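Side-chain contacts in Rev protein (Borrelia burgdorferi, PDB 5EQZ), which is of unknown function but is a plasmid-encoded, all-helical protein whose natural form carries a lipoprotein signature, consistent with membrane attachment: residues A[21-26]-A[69-74]; A[34-39]-A[138-143]; A[40-45]-A[62-67]; A[110-115]-A[127-132]. All coordinates share one frame; numbering follows the deposited sequence.

Overall arrangement
Five helices form the chain, and helix 55-88 is long enough to serve two bundles. Contacts 1 and 3 lie where helix 55-88 packs on helices 10-24 and 32-48; contact 2 sets the end region of helix 122-142 against helix 32-48 beside them. Contact 1 touches both, its centre about 11 Å from each of theirs: L26 packs on F35 and Y38, while V23 reaches I42 and L64. Contacts 2 and 3 follow each other along helix 32-48, with centres about 13 Å apart. Contact 4 belongs to the other end, its centre about 32 Å from that of contact 3. Helix 122-142 carries both contact 4 and contact 2, whose centres are about 20 Å apart.

Contact 1 (A[21-26]-A[69-74]); sequences EDVLAL and QDKLAA
The chain at L26, just beyond helix 10-24, comes nearest to K71 of helix 55-88, their CA atoms 6.5 Å apart. K71 carries the contact almost alone, laying its whole side chain across the turn that ends the first helix. Its CG stands beside the backbone N (chi1 -68°), and a bend at chi2 swings the chain over the carbonyls, after which it runs extended to the ammonium. Along the way the methylenes pack: K71 CB lies 4.0 Å from L26 CD1, and K71 CG sits 3.6 Å from V23 O. The side chains of L26 and K71 cross obliquely. L26 CB and CD1 touch only K71 CB and CG, so the leucine side chain packs on the root of the lysine.

At its tip, K71 NZ grips two backbone carbonyls and a water. The bond to L26 O, 3.1 Å from NZ, runs nearly straight out from the carbonyl, with a C=O...N angle of 160°. L24 O is 3.2 Å from NZ and is approached from above its carbonyl plane at 127°. The water lies 2.8 Å from K71 NZ, which donates to it, and donates in turn to L24 O, closing a small triangle. L24 O thus receives both the lysine and the water.

V23 and L26 turn their side chains into the space between helices 32-48 and 55-88, where they meet F68 as well as Y38. K71 thus binds carbonyls at the C-terminal end of helix 10-24, where the chain turns toward helix 32-48, within the antiparallel three-helix bundle of helices 10-24, 32-48 and 55-88.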
loop_
_atom_site.group_PDB
_atom_site.type_symbol
_atom_site.label_atom_id
_atom_site.label_comp_id
_atom_site.label_asym_id
_atom_site.label_seq_id
_atom_site.Cartn_x
_atom_site.Cartn_y
_atom_site.Cartn_z
ATOM N N GLU A 21 15.240 4.893 0.954
ATOM C CA GLU A 21 15.276 3.852 1.982
ATOM C C GLU A 21 13.895 3.645 2.601
ATOM O O GLU A 21 13.499 2.505 2.877
ATOM C CB GLU A 21 16.295 4.182 3.078
ATOM C CG GLU A 21 17.776 4.304 2.607
ATOM C CD GLU A 21 18.327 3.028 1.993
ATOM O OE1 GLU A 21 17.683 1.958 2.079
ATOM O OE2 GLU A 21 19.422 3.075 1.381
ATOM N N ASP A 22 13.145 4.733 2.793
ATOM C CA ASP A 22 11.778 4.622 3.308
ATOM C C ASP A 22 10.873 3.913 2.305
ATOM O O ASP A 22 10.069 3.055 2.691
ATOM C CB ASP A 22 11.216 6.007 3.640
ATOM C CG ASP A 22 11.794 6.601 4.912
ATOM O OD1 ASP A 22 12.174 5.850 5.827
ATOM O OD2 ASP A 22 11.824 7.843 5.007
ATOM N N VAL A 23 10.988 4.259 1.013
ATOM C CA VAL A 23 10.173 3.631 -0.027
ATOM C C VAL A 23 10.475 2.142 -0.121
ATOM O O VAL A 23 9.562 1.314 -0.271
ATOM C CB VAL A 23 10.394 4.345 -1.375
ATOM C CG1 VAL A 23 9.892 3.501 -2.559
ATOM C CG2 VAL A 23 9.721 5.704 -1.353
ATOM N N LEU A 24 11.748 1.766 0.007
ATOM C CA LEU A 24 12.113 0.357 -0.080
ATOM C C LEU A 24 11.579 -0.459 1.094
ATOM O O LEU A 24 11.507 -1.686 0.983
ATOM C CB LEU A 24 13.637 0.209 -0.162
ATOM C CG LEU A 24 14.283 0.710 -1.457
ATOM C CD1 LEU A 24 15.801 0.572 -1.362
ATOM C CD2 LEU A 24 13.734 -0.026 -2.679
ATOM N N ALA A 25 11.207 0.188 2.197
ATOM C CA ALA A 25 10.629 -0.491 3.362
ATOM C C ALA A 25 9.113 -0.633 3.290
ATOM O O ALA A 25 8.523 -1.274 4.182
ATOM C CB ALA A 25 10.994 0.252 4.651
ATOM N N LEU A 26 8.478 -0.048 2.279
ATOM C CA LEU A 26 7.053 -0.256 2.054
ATOM C C LEU A 26 6.778 -1.742 1.854
ATOM O O LEU A 26 7.538 -2.451 1.181
ATOM C CB LEU A 26 6.594 0.531 0.824
ATOM C CG LEU A 26 6.438 2.045 0.958
ATOM C CD1 LEU A 26 6.273 2.695 -0.427
ATOM C CD2 LEU A 26 5.289 2.417 1.873
ATOM N N GLN A 69 6.828 3.038 -7.740
ATOM C CA GLN A 69 5.794 2.448 -8.581
ATOM C C GLN A 69 5.744 0.933 -8.420
ATOM O O GLN A 69 4.661 0.334 -8.484
ATOM C CB GLN A 69 6.021 2.848 -10.039
ATOM C CG GLN A 69 5.668 4.312 -10.332
ATOM C CD GLN A 69 4.203 4.658 -10.026
ATOM O OE1 GLN A 69 3.286 3.879 -10.312
ATOM N NE2 GLN A 69 3.986 5.835 -9.440
ATOM N N ASP A 70 6.887 0.293 -8.178
ATOM C CA ASP A 70 6.866 -1.155 -7.999
ATOM C C ASP A 70 6.272 -1.540 -6.649
ATOM O O ASP A 70 5.548 -2.543 -6.547
ATOM C CB ASP A 70 8.269 -1.722 -8.146
ATOM C CG ASP A 70 8.795 -1.607 -9.564
ATOM O OD1 ASP A 70 7.991 -1.474 -10.520
ATOM O OD2 ASP A 70 10.023 -1.657 -9.720
ATOM N N LYS A 71 6.563 -0.762 -5.604
ATOM C CA LYS A 71 5.901 -0.980 -4.317
ATOM C C LYS A 71 4.403 -0.722 -4.427
ATOM O O LYS A 71 3.595 -1.456 -3.842
ATOM C CB LYS A 71 6.512 -0.086 -3.240
ATOM C CG LYS A 71 7.943 -0.471 -2.879
ATOM C CD LYS A 71 8.019 -1.862 -2.259
ATOM C CE LYS A 71 9.465 -2.338 -2.110
ATOM N NZ LYS A 71 9.613 -3.292 -0.983
ATOM N N LEU A 72 4.006 0.305 -5.184
ATOM C CA LEU A 72 2.576 0.564 -5.354
ATOM C C LEU A 72 1.882 -0.557 -6.124
ATOM O O LEU A 72 0.781 -0.987 -5.747
ATOM C CB LEU A 72 2.368 1.909 -6.040
ATOM C CG LEU A 72 0.911 2.307 -6.248
ATOM C CD1 LEU A 72 0.196 2.373 -4.902
ATOM C CD2 LEU A 72 0.876 3.665 -6.962
ATOM N N ALA A 73 2.492 -1.031 -7.213
ATOM C CA ALA A 73 1.905 -2.146 -7.959
ATOM C C ALA A 73 1.708 -3.375 -7.072
ATOM O O ALA A 73 0.675 -4.060 -7.153
ATOM C CB ALA A 73 2.785 -2.489 -9.162
ATOM N N ALA A 74 2.686 -3.676 -6.220
ATOM C CA ALA A 74 2.538 -4.824 -5.328
ATOM C C ALA A 74 1.407 -4.613 -4.328
ATOM O O ALA A 74 0.620 -5.536 -4.070
ATOM C CB ALA A 74 3.851 -5.092 -4.597
HETATM O O HOH W 1 12.437 -3.413 -1.031
#

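Contact 2 (A[34-39]-A[138-143]); sequences KFKDYK and IKFLEE
F35 and K36 of helix 32-48 meet L141 and F140 where the final helix, 122-142, ends against the side of the N-terminal helical bundle. The backbones come nearest at K36 and L141, whose CA atoms are 6.8 Å apart. The contact consists of two side-chain pairs and is apolar at both.

In the first, a branch of L141 does the touching: CD2 lies 3.5 Å from F35 CB and 4.1 Å from F35 CG. The leucine methyl therefore presses on the root of the phenylalanine, and the two side chains meet at a slant. The F35 ring itself reaches inward, beside L26 and K75, and its CE2 comes 3.6 Å from K71 O. L141 also touches K75 of helix 55-88, so F35 and L141 share this neighbour on the long helix that runs through both bundles of the fold.

The second pair is formed by a lysine chain and an aromatic ring meeting at about a right angle. F140 turns its CG away from its own backbone N (chi1 -176°), which carries the ring across to helix 32-48. There K36 CD approaches F140 CZ to 3.5 Å, and K36 CB lies 3.7 Å from F140 CE2; both methylenes lie on the same side of the ring plane, near its CE2-CZ end and oblique to it. It is the aliphatic part of the lysine that packs here. A bend at chi4 (-93°) turns its ammonium aside, and K36 NZ makes a salt bridge with D40 OD1, one turn further along the same helix.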
loop_
_atom_site.group_PDB
_atom_site.type_symbol
_atom_site.label_atom_id
_atom_site.label_comp_id
_atom_site.label_asym_id
_atom_site.label_seq_id
_atom_site.Cartn_x
_atom_site.Cartn_y
_atom_site.Cartn_z
ATOM N N LYS A 34 0.774 6.008 4.106
ATOM C CA LYS A 34 2.225 6.013 3.919
ATOM C C LYS A 34 2.596 6.056 2.442
ATOM O O LYS A 34 3.580 6.710 2.058
ATOM C CB LYS A 34 2.855 4.790 4.587
ATOM C CG LYS A 34 3.091 4.952 6.078
ATOM C CD LYS A 34 4.520 4.598 6.456
ATOM C CE LYS A 34 4.771 3.105 6.329
ATOM N NZ LYS A 34 5.904 2.658 7.198
ATOM N N PHE A 35 1.837 5.352 1.600
ATOM C CA PHE A 35 2.094 5.406 0.162
ATOM C C PHE A 35 1.872 6.810 -0.382
ATOM O O PHE A 35 2.717 7.341 -1.112
ATOM C CB PHE A 35 1.209 4.413 -0.585
ATOM C CG PHE A 35 1.687 3.003 -0.519
ATOM C CD1 PHE A 35 1.284 2.169 0.524
ATOM C CD2 PHE A 35 2.532 2.498 -1.501
ATOM C CE1 PHE A 35 1.718 0.860 0.584
ATOM C CE2 PHE A 35 2.982 1.185 -1.443
ATOM C CZ PHE A 35 2.572 0.367 -0.410
ATOM N N LYS A 36 0.728 7.422 -0.052
ATOM C CA LYS A 36 0.452 8.752 -0.583
ATOM C C LYS A 36 1.445 9.768 -0.055
ATOM O O LYS A 36 1.829 10.691 -0.785
ATOM C CB LYS A 36 -0.975 9.191 -0.259
ATOM C CG LYS A 36 -1.419 10.389 -1.095
ATOM C CD LYS A 36 -2.648 11.083 -0.526
ATOM C CE LYS A 36 -2.846 12.453 -1.160
ATOM N NZ LYS A 36 -2.195 13.529 -0.369
ATOM N N ASP A 37 1.893 9.605 1.191
ATOM C CA ASP A 37 2.867 10.535 1.746
ATOM C C ASP A 37 4.189 10.455 0.990
ATOM O O ASP A 37 4.766 11.489 0.630
ATOM C CB ASP A 37 3.078 10.264 3.236
ATOM C CG ASP A 37 4.185 11.116 3.832
ATOM O OD1 ASP A 37 4.141 12.354 3.643
ATOM O OD2 ASP A 37 5.090 10.549 4.483
ATOM N N TYR A 38 4.679 9.238 0.723
ATOM C CA TYR A 38 5.924 9.100 -0.034
ATOM C C TYR A 38 5.744 9.555 -1.474
ATOM O O TYR A 38 6.654 10.163 -2.055
ATOM C CB TYR A 38 6.426 7.659 -0.001
ATOM C CG TYR A 38 6.833 7.163 1.376
ATOM C CD1 TYR A 38 6.979 5.806 1.615
ATOM C CD2 TYR A 38 7.071 8.041 2.430
ATOM C CE1 TYR A 38 7.346 5.332 2.865
ATOM C CE2 TYR A 38 7.437 7.573 3.693
ATOM C CZ TYR A 38 7.564 6.212 3.897
ATOM O OH TYR A 38 7.926 5.715 5.127
ATOM N N LYS A 39 4.583 9.272 -2.075
ATOM C CA LYS A 39 4.339 9.745 -3.436
ATOM C C LYS A 39 4.390 11.261 -3.492
ATOM O O LYS A 39 4.969 11.831 -4.423
ATOM C CB LYS A 39 2.991 9.246 -3.959
ATOM N N ILE A 138 -7.978 1.063 -2.030
ATOM C CA ILE A 138 -7.688 1.043 -3.462
ATOM C C ILE A 138 -8.040 2.386 -4.088
ATOM O O ILE A 138 -7.266 2.950 -4.874
ATOM C CB ILE A 138 -8.440 -0.113 -4.144
ATOM C CG1 ILE A 138 -7.868 -1.452 -3.688
ATOM C CG2 ILE A 138 -8.389 0.036 -5.662
ATOM C CD1 ILE A 138 -8.710 -2.661 -4.123
ATOM N N LYS A 139 -9.214 2.921 -3.743
ATOM C CA LYS A 139 -9.626 4.220 -4.270
ATOM C C LYS A 139 -8.657 5.317 -3.853
ATOM O O LYS A 139 -8.279 6.172 -4.667
ATOM C CB LYS A 139 -11.043 4.548 -3.792
ATOM C CG LYS A 139 -11.517 5.950 -4.153
ATOM C CD LYS A 139 -12.791 6.318 -3.404
ATOM C CE LYS A 139 -13.187 7.757 -3.691
ATOM N NZ LYS A 139 -13.271 8.019 -5.154
ATOM N N PHE A 140 -8.253 5.306 -2.584
ATOM C CA PHE A 140 -7.300 6.289 -2.083
ATOM C C PHE A 140 -5.992 6.229 -2.863
ATOM O O PHE A 140 -5.471 7.258 -3.303
ATOM C CB PHE A 140 -7.076 6.039 -0.590
ATOM C CG PHE A 140 -6.178 7.038 0.080
ATOM C CD1 PHE A 140 -6.646 8.301 0.401
ATOM C CD2 PHE A 140 -4.888 6.689 0.455
ATOM C CE1 PHE A 140 -5.833 9.214 1.042
ATOM C CE2 PHE A 140 -4.069 7.601 1.098
ATOM C CZ PHE A 140 -4.545 8.863 1.395
ATOM N N LEU A 141 -5.468 5.015 -3.074
ATOM C CA LEU A 141 -4.174 4.850 -3.732
ATOM C C LEU A 141 -4.231 5.166 -5.220
ATOM O O LEU A 141 -3.211 5.546 -5.805
ATOM C CB LEU A 141 -3.655 3.428 -3.530
ATOM C CG LEU A 141 -3.269 3.093 -2.094
ATOM C CD1 LEU A 141 -2.869 1.631 -1.944
ATOM C CD2 LEU A 141 -2.144 4.026 -1.661
ATOM N N GLU A 142 -5.384 5.008 -5.860
ATOM C CA GLU A 142 -5.458 5.273 -7.290
ATOM C C GLU A 142 -5.822 6.719 -7.611
ATOM O O GLU A 142 -5.858 7.085 -8.794
ATOM C CB GLU A 142 -6.439 4.295 -7.941
ATOM C CG GLU A 142 -5.869 2.880 -8.020
ATOM C CD GLU A 142 -6.850 1.866 -8.585
ATOM O OE1 GLU A 142 -8.063 2.167 -8.622
ATOM O OE2 GLU A 142 -6.410 0.761 -8.981
ATOM N N GLU A 143 -6.063 7.549 -6.598
ATOM C CA GLU A 143 -6.282 8.983 -6.803
ATOM C C GLU A 143 -5.074 9.628 -7.468
ATOM O O GLU A 143 -3.980 9.632 -6.906
ATOM C CB GLU A 143 -6.574 9.688 -5.474
ATOM C CG GLU A 143 -7.972 9.451 -4.919
ATOM C CD GLU A 143 -8.164 10.054 -3.536
ATOM O OE1 GLU A 143 -7.163 10.530 -2.950
ATOM O OE2 GLU A 143 -9.315 10.049 -3.039
#

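Contact 3 (A[40-45]-A[62-67]); sequences DKINEL and LNLQNS
I42 and L64 point at each other tip to tip across the gap between helices 40-45 and 62-67. The isoleucine uses its long branch: I42 CD1 is 3.8 Å from L64 CD1 and from L64 CG, while I42 CG1 lies 3.8 Å from L64 CD2. The leucine fork thus clasps the end of the isoleucine, one methyl meeting its tip and the other the methylene behind. I42 holds CG1 beside its backbone N (chi1 -69°), which sends the long branch toward helix 62-67; in L64 a chi1 of 170° puts the fork beside the carbonyl carbon, facing that branch.

The short branch of I42 serves a different partner. Its CG2 lies 3.8 Å from Q65 CG, the two side chains passing at an angle. Only the aliphatic part of the glutamine is used here; the chain then extends onward, and Q65 NE2 makes a weak hydrogen bond with L61 O of its own helix. One turn beyond I42, L45 adds a looser touch, its CD1 4.2 Å from L64 CD2, so L64 is met by residues from two successive turns of the opposite helix.

The axes of the segments 40-45 and 62-67 approach to 10.7 Å and run nearly antiparallel, with a crossing angle of -155°. L19 of helix 10-24 packs on I42 and L45, and V23 on L64, closing the third side. Such a layer of branched aliphatic side chains between antiparallel helices, in a region predicted to be coiled coil, is characteristic of the core of an up-down-up three-helix bundle.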
loop_
_atom_site.group_PDB
_atom_site.type_symbol
_atom_site.label_atom_id
_atom_site.label_comp_id
_atom_site.label_asym_id
_atom_site.label_seq_id
_atom_site.Cartn_x
_atom_site.Cartn_y
_atom_site.Cartn_z
ATOM N N ASP A 40 3.804 11.933 -2.498
ATOM C CA ASP A 40 3.815 13.393 -2.493
ATOM C C ASP A 40 5.230 13.930 -2.335
ATOM O O ASP A 40 5.622 14.885 -3.025
ATOM C CB ASP A 40 2.910 13.934 -1.387
ATOM C CG ASP A 40 1.428 13.777 -1.706
ATOM O OD1 ASP A 40 0.614 13.865 -0.768
ATOM O OD2 ASP A 40 1.076 13.564 -2.886
ATOM N N LYS A 41 6.016 13.331 -1.436
ATOM C CA LYS A 41 7.406 13.750 -1.280
ATOM C C LYS A 41 8.221 13.469 -2.533
ATOM O O LYS A 41 9.107 14.268 -2.891
ATOM C CB LYS A 41 8.029 13.059 -0.066
ATOM C CG LYS A 41 7.457 13.564 1.246
ATOM C CD LYS A 41 7.908 12.719 2.406
ATOM C CE LYS A 41 7.298 13.224 3.703
ATOM N NZ LYS A 41 7.739 12.372 4.838
ATOM N N ILE A 42 7.941 12.364 -3.225
ATOM C CA ILE A 42 8.661 12.096 -4.468
ATOM C C ILE A 42 8.330 13.156 -5.512
ATOM O O ILE A 42 9.225 13.667 -6.197
ATOM C CB ILE A 42 8.355 10.677 -4.978
ATOM C CG1 ILE A 42 8.971 9.633 -4.044
ATOM C CG2 ILE A 42 8.887 10.494 -6.401
ATOM C CD1 ILE A 42 8.682 8.219 -4.464
ATOM N N ASN A 43 7.044 13.512 -5.646
ATOM C CA ASN A 43 6.644 14.525 -6.623
ATOM C C ASN A 43 7.249 15.884 -6.307
ATOM O O ASN A 43 7.616 16.639 -7.216
ATOM C CB ASN A 43 5.118 14.639 -6.677
ATOM C CG ASN A 43 4.469 13.434 -7.302
ATOM O OD1 ASN A 43 5.092 12.723 -8.090
ATOM N ND2 ASN A 43 3.193 13.215 -6.985
ATOM N N GLU A 44 7.330 16.235 -5.026
ATOM C CA GLU A 44 7.887 17.533 -4.676
ATOM C C GLU A 44 9.385 17.585 -4.979
ATOM O O GLU A 44 9.889 18.611 -5.457
ATOM C CB GLU A 44 7.576 17.833 -3.212
ATOM C CG GLU A 44 8.491 18.793 -2.493
ATOM C CD GLU A 44 8.124 18.911 -1.013
ATOM O OE1 GLU A 44 7.265 19.751 -0.674
ATOM O OE2 GLU A 44 8.675 18.144 -0.190
ATOM N N LEU A 45 10.099 16.474 -4.765
ATOM C CA LEU A 45 11.518 16.414 -5.129
ATOM C C LEU A 45 11.716 16.518 -6.633
ATOM O O LEU A 45 12.587 17.264 -7.104
ATOM C CB LEU A 45 12.144 15.118 -4.612
ATOM C CG LEU A 45 12.794 15.085 -3.238
ATOM C CD1 LEU A 45 13.292 13.663 -2.967
ATOM C CD2 LEU A 45 13.945 16.067 -3.160
ATOM N N LEU A 62 15.151 8.902 -10.833
ATOM C CA LEU A 62 14.455 7.895 -11.630
ATOM C C LEU A 62 14.347 6.575 -10.876
ATOM O O LEU A 62 13.281 5.935 -10.860
ATOM C CB LEU A 62 15.176 7.701 -12.965
ATOM C CG LEU A 62 14.439 6.818 -13.972
ATOM C CD1 LEU A 62 13.074 7.413 -14.297
ATOM C CD2 LEU A 62 15.263 6.613 -15.240
ATOM N N ASN A 63 15.437 6.147 -10.237
ATOM C CA ASN A 63 15.365 4.935 -9.425
ATOM C C ASN A 63 14.336 5.075 -8.312
ATOM O O ASN A 63 13.599 4.126 -8.019
ATOM C CB ASN A 63 16.748 4.605 -8.864
ATOM C CG ASN A 63 17.726 4.196 -9.948
ATOM O OD1 ASN A 63 17.324 3.797 -11.041
ATOM N ND2 ASN A 63 19.020 4.276 -9.648
ATOM N N LEU A 64 14.265 6.248 -7.680
ATOM C CA LEU A 64 13.298 6.464 -6.609
ATOM C C LEU A 64 11.862 6.337 -7.112
ATOM O O LEU A 64 11.024 5.690 -6.469
ATOM C CB LEU A 64 13.537 7.827 -5.969
ATOM C CG LEU A 64 12.478 8.321 -4.991
ATOM C CD1 LEU A 64 12.378 7.390 -3.786
ATOM C CD2 LEU A 64 12.747 9.781 -4.581
ATOM N N GLN A 65 11.548 6.944 -8.258
ATOM C CA GLN A 65 10.202 6.777 -8.801
ATOM C C GLN A 65 9.936 5.328 -9.199
ATOM O O GLN A 65 8.854 4.794 -8.913
ATOM C CB GLN A 65 9.971 7.706 -9.993
ATOM C CG GLN A 65 10.296 9.170 -9.724
ATOM C CD GLN A 65 10.590 9.938 -11.008
ATOM O OE1 GLN A 65 9.734 10.042 -11.874
ATOM N NE2 GLN A 65 11.797 10.468 -11.135
ATOM N N ASN A 66 10.904 4.670 -9.850
ATOM C CA ASN A 66 10.688 3.287 -10.276
ATOM C C ASN A 66 10.392 2.385 -9.082
ATOM O O ASN A 66 9.471 1.552 -9.127
ATOM C CB ASN A 66 11.897 2.760 -11.042
ATOM C CG ASN A 66 12.044 3.394 -12.413
ATOM O OD1 ASN A 66 11.101 3.972 -12.952
ATOM N ND2 ASN A 66 13.233 3.271 -12.992
ATOM N N SER A 67 11.170 2.531 -8.005
ATOM C CA SER A 67 10.956 1.684 -6.827
ATOM C C SER A 67 9.598 1.947 -6.202
ATOM O O SER A 67 8.914 1.007 -5.772
ATOM C CB SER A 67 12.061 1.915 -5.796
ATOM O OG SER A 67 13.282 1.342 -6.244
#

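Contact 4 (A[110-115]-A[127-132]); sequences VTVPLL and SKNAVE
N129 and A130 of helix 122-142 meet V112 and P113 of the irregular chain that precedes this helix, and V112 and A130 bring their CA atoms to 6.2 Å. At the start of the segment S127 faces the other way, onto I86 of helix 55-88.

N129 comes next and points toward the loop; with chi1 near 180° (-176°) the amide reaches out to the proline, the two side chains arriving from opposite directions. N129 ND2 lies 3.6 Å from P113 CD and 4.1 Å from V112 CG1, so the amide nitrogen rests against carbon. Its other end, N129 OD1, takes a weak hydrogen bond from Q133 NE2, and the same amide nitrogen of Q133 bonds to T111 O. Q133 thus links the asparagine to the loop backbone.

A130 offers a small surface on which V112 settles. V112 CG1 is 3.7 Å from A130 CA and 3.8 Å from A130 CB, a methyl laid directly against the helix backbone. A130 also touches I101 of helix 95-107 and I86, while V131 turns to E87.

Helix 122-142 is thereby packed against helices 55-88 and 95-107, and the loop runs along it, with V110 on A105 and L114 on W102 fastening it to helix 95-107 as well.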
loop_
_atom_site.group_PDB
_atom_site.type_symbol
_atom_site.label_atom_id
_atom_site.label_comp_id
_atom_site.label_asym_id
_atom_site.label_seq_id
_atom_site.Cartn_x
_atom_site.Cartn_y
_atom_site.Cartn_z
ATOM N N VAL A 110 -5.575 -4.173 6.748
ATOM C CA VAL A 110 -6.959 -3.824 7.038
ATOM C C VAL A 110 -7.397 -4.620 8.265
ATOM O O VAL A 110 -7.295 -5.854 8.282
ATOM C CB VAL A 110 -7.872 -4.109 5.836
ATOM C CG1 VAL A 110 -9.309 -3.836 6.183
ATOM C CG2 VAL A 110 -7.440 -3.248 4.620
ATOM N N THR A 111 -7.864 -3.912 9.290
ATOM C CA THR A 111 -8.303 -4.506 10.552
ATOM C C THR A 111 -9.821 -4.629 10.549
ATOM O O THR A 111 -10.526 -3.612 10.543
ATOM C CB THR A 111 -7.854 -3.650 11.740
ATOM O OG1 THR A 111 -6.444 -3.796 11.947
ATOM C CG2 THR A 111 -8.596 -4.051 13.017
ATOM N N VAL A 112 -10.326 -5.861 10.554
ATOM C CA VAL A 112 -11.758 -6.073 10.745
ATOM C C VAL A 112 -11.947 -6.815 12.063
ATOM O O VAL A 112 -11.067 -7.591 12.471
ATOM C CB VAL A 112 -12.391 -6.838 9.571
ATOM C CG1 VAL A 112 -12.228 -6.066 8.274
ATOM C CG2 VAL A 112 -11.798 -8.228 9.443
ATOM N N PRO A 113 -13.044 -6.589 12.781
ATOM C CA PRO A 113 -13.282 -7.370 13.992
ATOM C C PRO A 113 -13.624 -8.801 13.623
ATOM O O PRO A 113 -14.378 -9.051 12.679
ATOM C CB PRO A 113 -14.469 -6.658 14.647
ATOM C CG PRO A 113 -15.178 -6.010 13.512
ATOM C CD PRO A 113 -14.079 -5.557 12.583
ATOM N N LEU A 114 -13.043 -9.739 14.363
ATOM C CA LEU A 114 -13.440 -11.143 14.277
ATOM C C LEU A 114 -14.745 -11.294 15.051
ATOM O O LEU A 114 -14.757 -11.225 16.279
ATOM C CB LEU A 114 -12.344 -12.041 14.836
ATOM C CG LEU A 114 -12.503 -13.552 14.712
ATOM C CD1 LEU A 114 -12.752 -13.895 13.268
ATOM C CD2 LEU A 114 -11.222 -14.205 15.197
ATOM N N LEU A 115 -15.862 -11.446 14.337
ATOM C CA LEU A 115 -17.164 -11.588 14.998
ATOM C C LEU A 115 -17.416 -13.072 15.238
ATOM O O LEU A 115 -18.114 -13.753 14.481
ATOM C CB LEU A 115 -18.269 -10.948 14.171
ATOM C CG LEU A 115 -18.029 -9.491 13.777
ATOM C CD1 LEU A 115 -19.134 -8.994 12.870
ATOM C CD2 LEU A 115 -17.916 -8.646 15.028
ATOM N N SER A 127 -17.251 -10.090 5.861
ATOM C CA SER A 127 -16.880 -9.969 4.457
ATOM C C SER A 127 -17.175 -8.566 3.933
ATOM O O SER A 127 -16.298 -7.904 3.353
ATOM C CB SER A 127 -17.626 -11.022 3.642
ATOM O OG SER A 127 -17.043 -11.163 2.364
ATOM N N LYS A 128 -18.400 -8.083 4.163
ATOM C CA LYS A 128 -18.796 -6.765 3.672
ATOM C C LYS A 128 -17.900 -5.666 4.235
ATOM O O LYS A 128 -17.462 -4.775 3.496
ATOM C CB LYS A 128 -20.266 -6.495 4.019
ATOM N N ASN A 129 -17.610 -5.716 5.538
ATOM C CA ASN A 129 -16.753 -4.709 6.147
ATOM C C ASN A 129 -15.365 -4.732 5.512
ATOM O O ASN A 129 -14.829 -3.687 5.123
ATOM C CB ASN A 129 -16.675 -4.944 7.660
ATOM C CG ASN A 129 -15.865 -3.876 8.387
ATOM O OD1 ASN A 129 -15.534 -2.833 7.823
ATOM N ND2 ASN A 129 -15.532 -4.141 9.641
ATOM N N ALA A 130 -14.780 -5.927 5.377
ATOM C CA ALA A 130 -13.435 -6.051 4.818
ATOM C C ALA A 130 -13.374 -5.509 3.395
ATOM O O ALA A 130 -12.433 -4.784 3.039
ATOM C CB ALA A 130 -12.991 -7.515 4.859
ATOM N N VAL A 131 -14.374 -5.832 2.568
ATOM C CA VAL A 131 -14.338 -5.380 1.180
ATOM C C VAL A 131 -14.528 -3.869 1.103
ATOM O O VAL A 131 -13.919 -3.199 0.262
ATOM C CB VAL A 131 -15.383 -6.134 0.340
ATOM C CG1 VAL A 131 -15.638 -5.411 -0.980
ATOM C CG2 VAL A 131 -14.913 -7.556 0.080
ATOM N N GLU A 132 -15.368 -3.304 1.978
ATOM C CA GLU A 132 -15.583 -1.859 1.953
ATOM C C GLU A 132 -14.309 -1.114 2.335
ATOM O O GLU A 132 -13.970 -0.093 1.716
ATOM C CB GLU A 132 -16.751 -1.478 2.873
#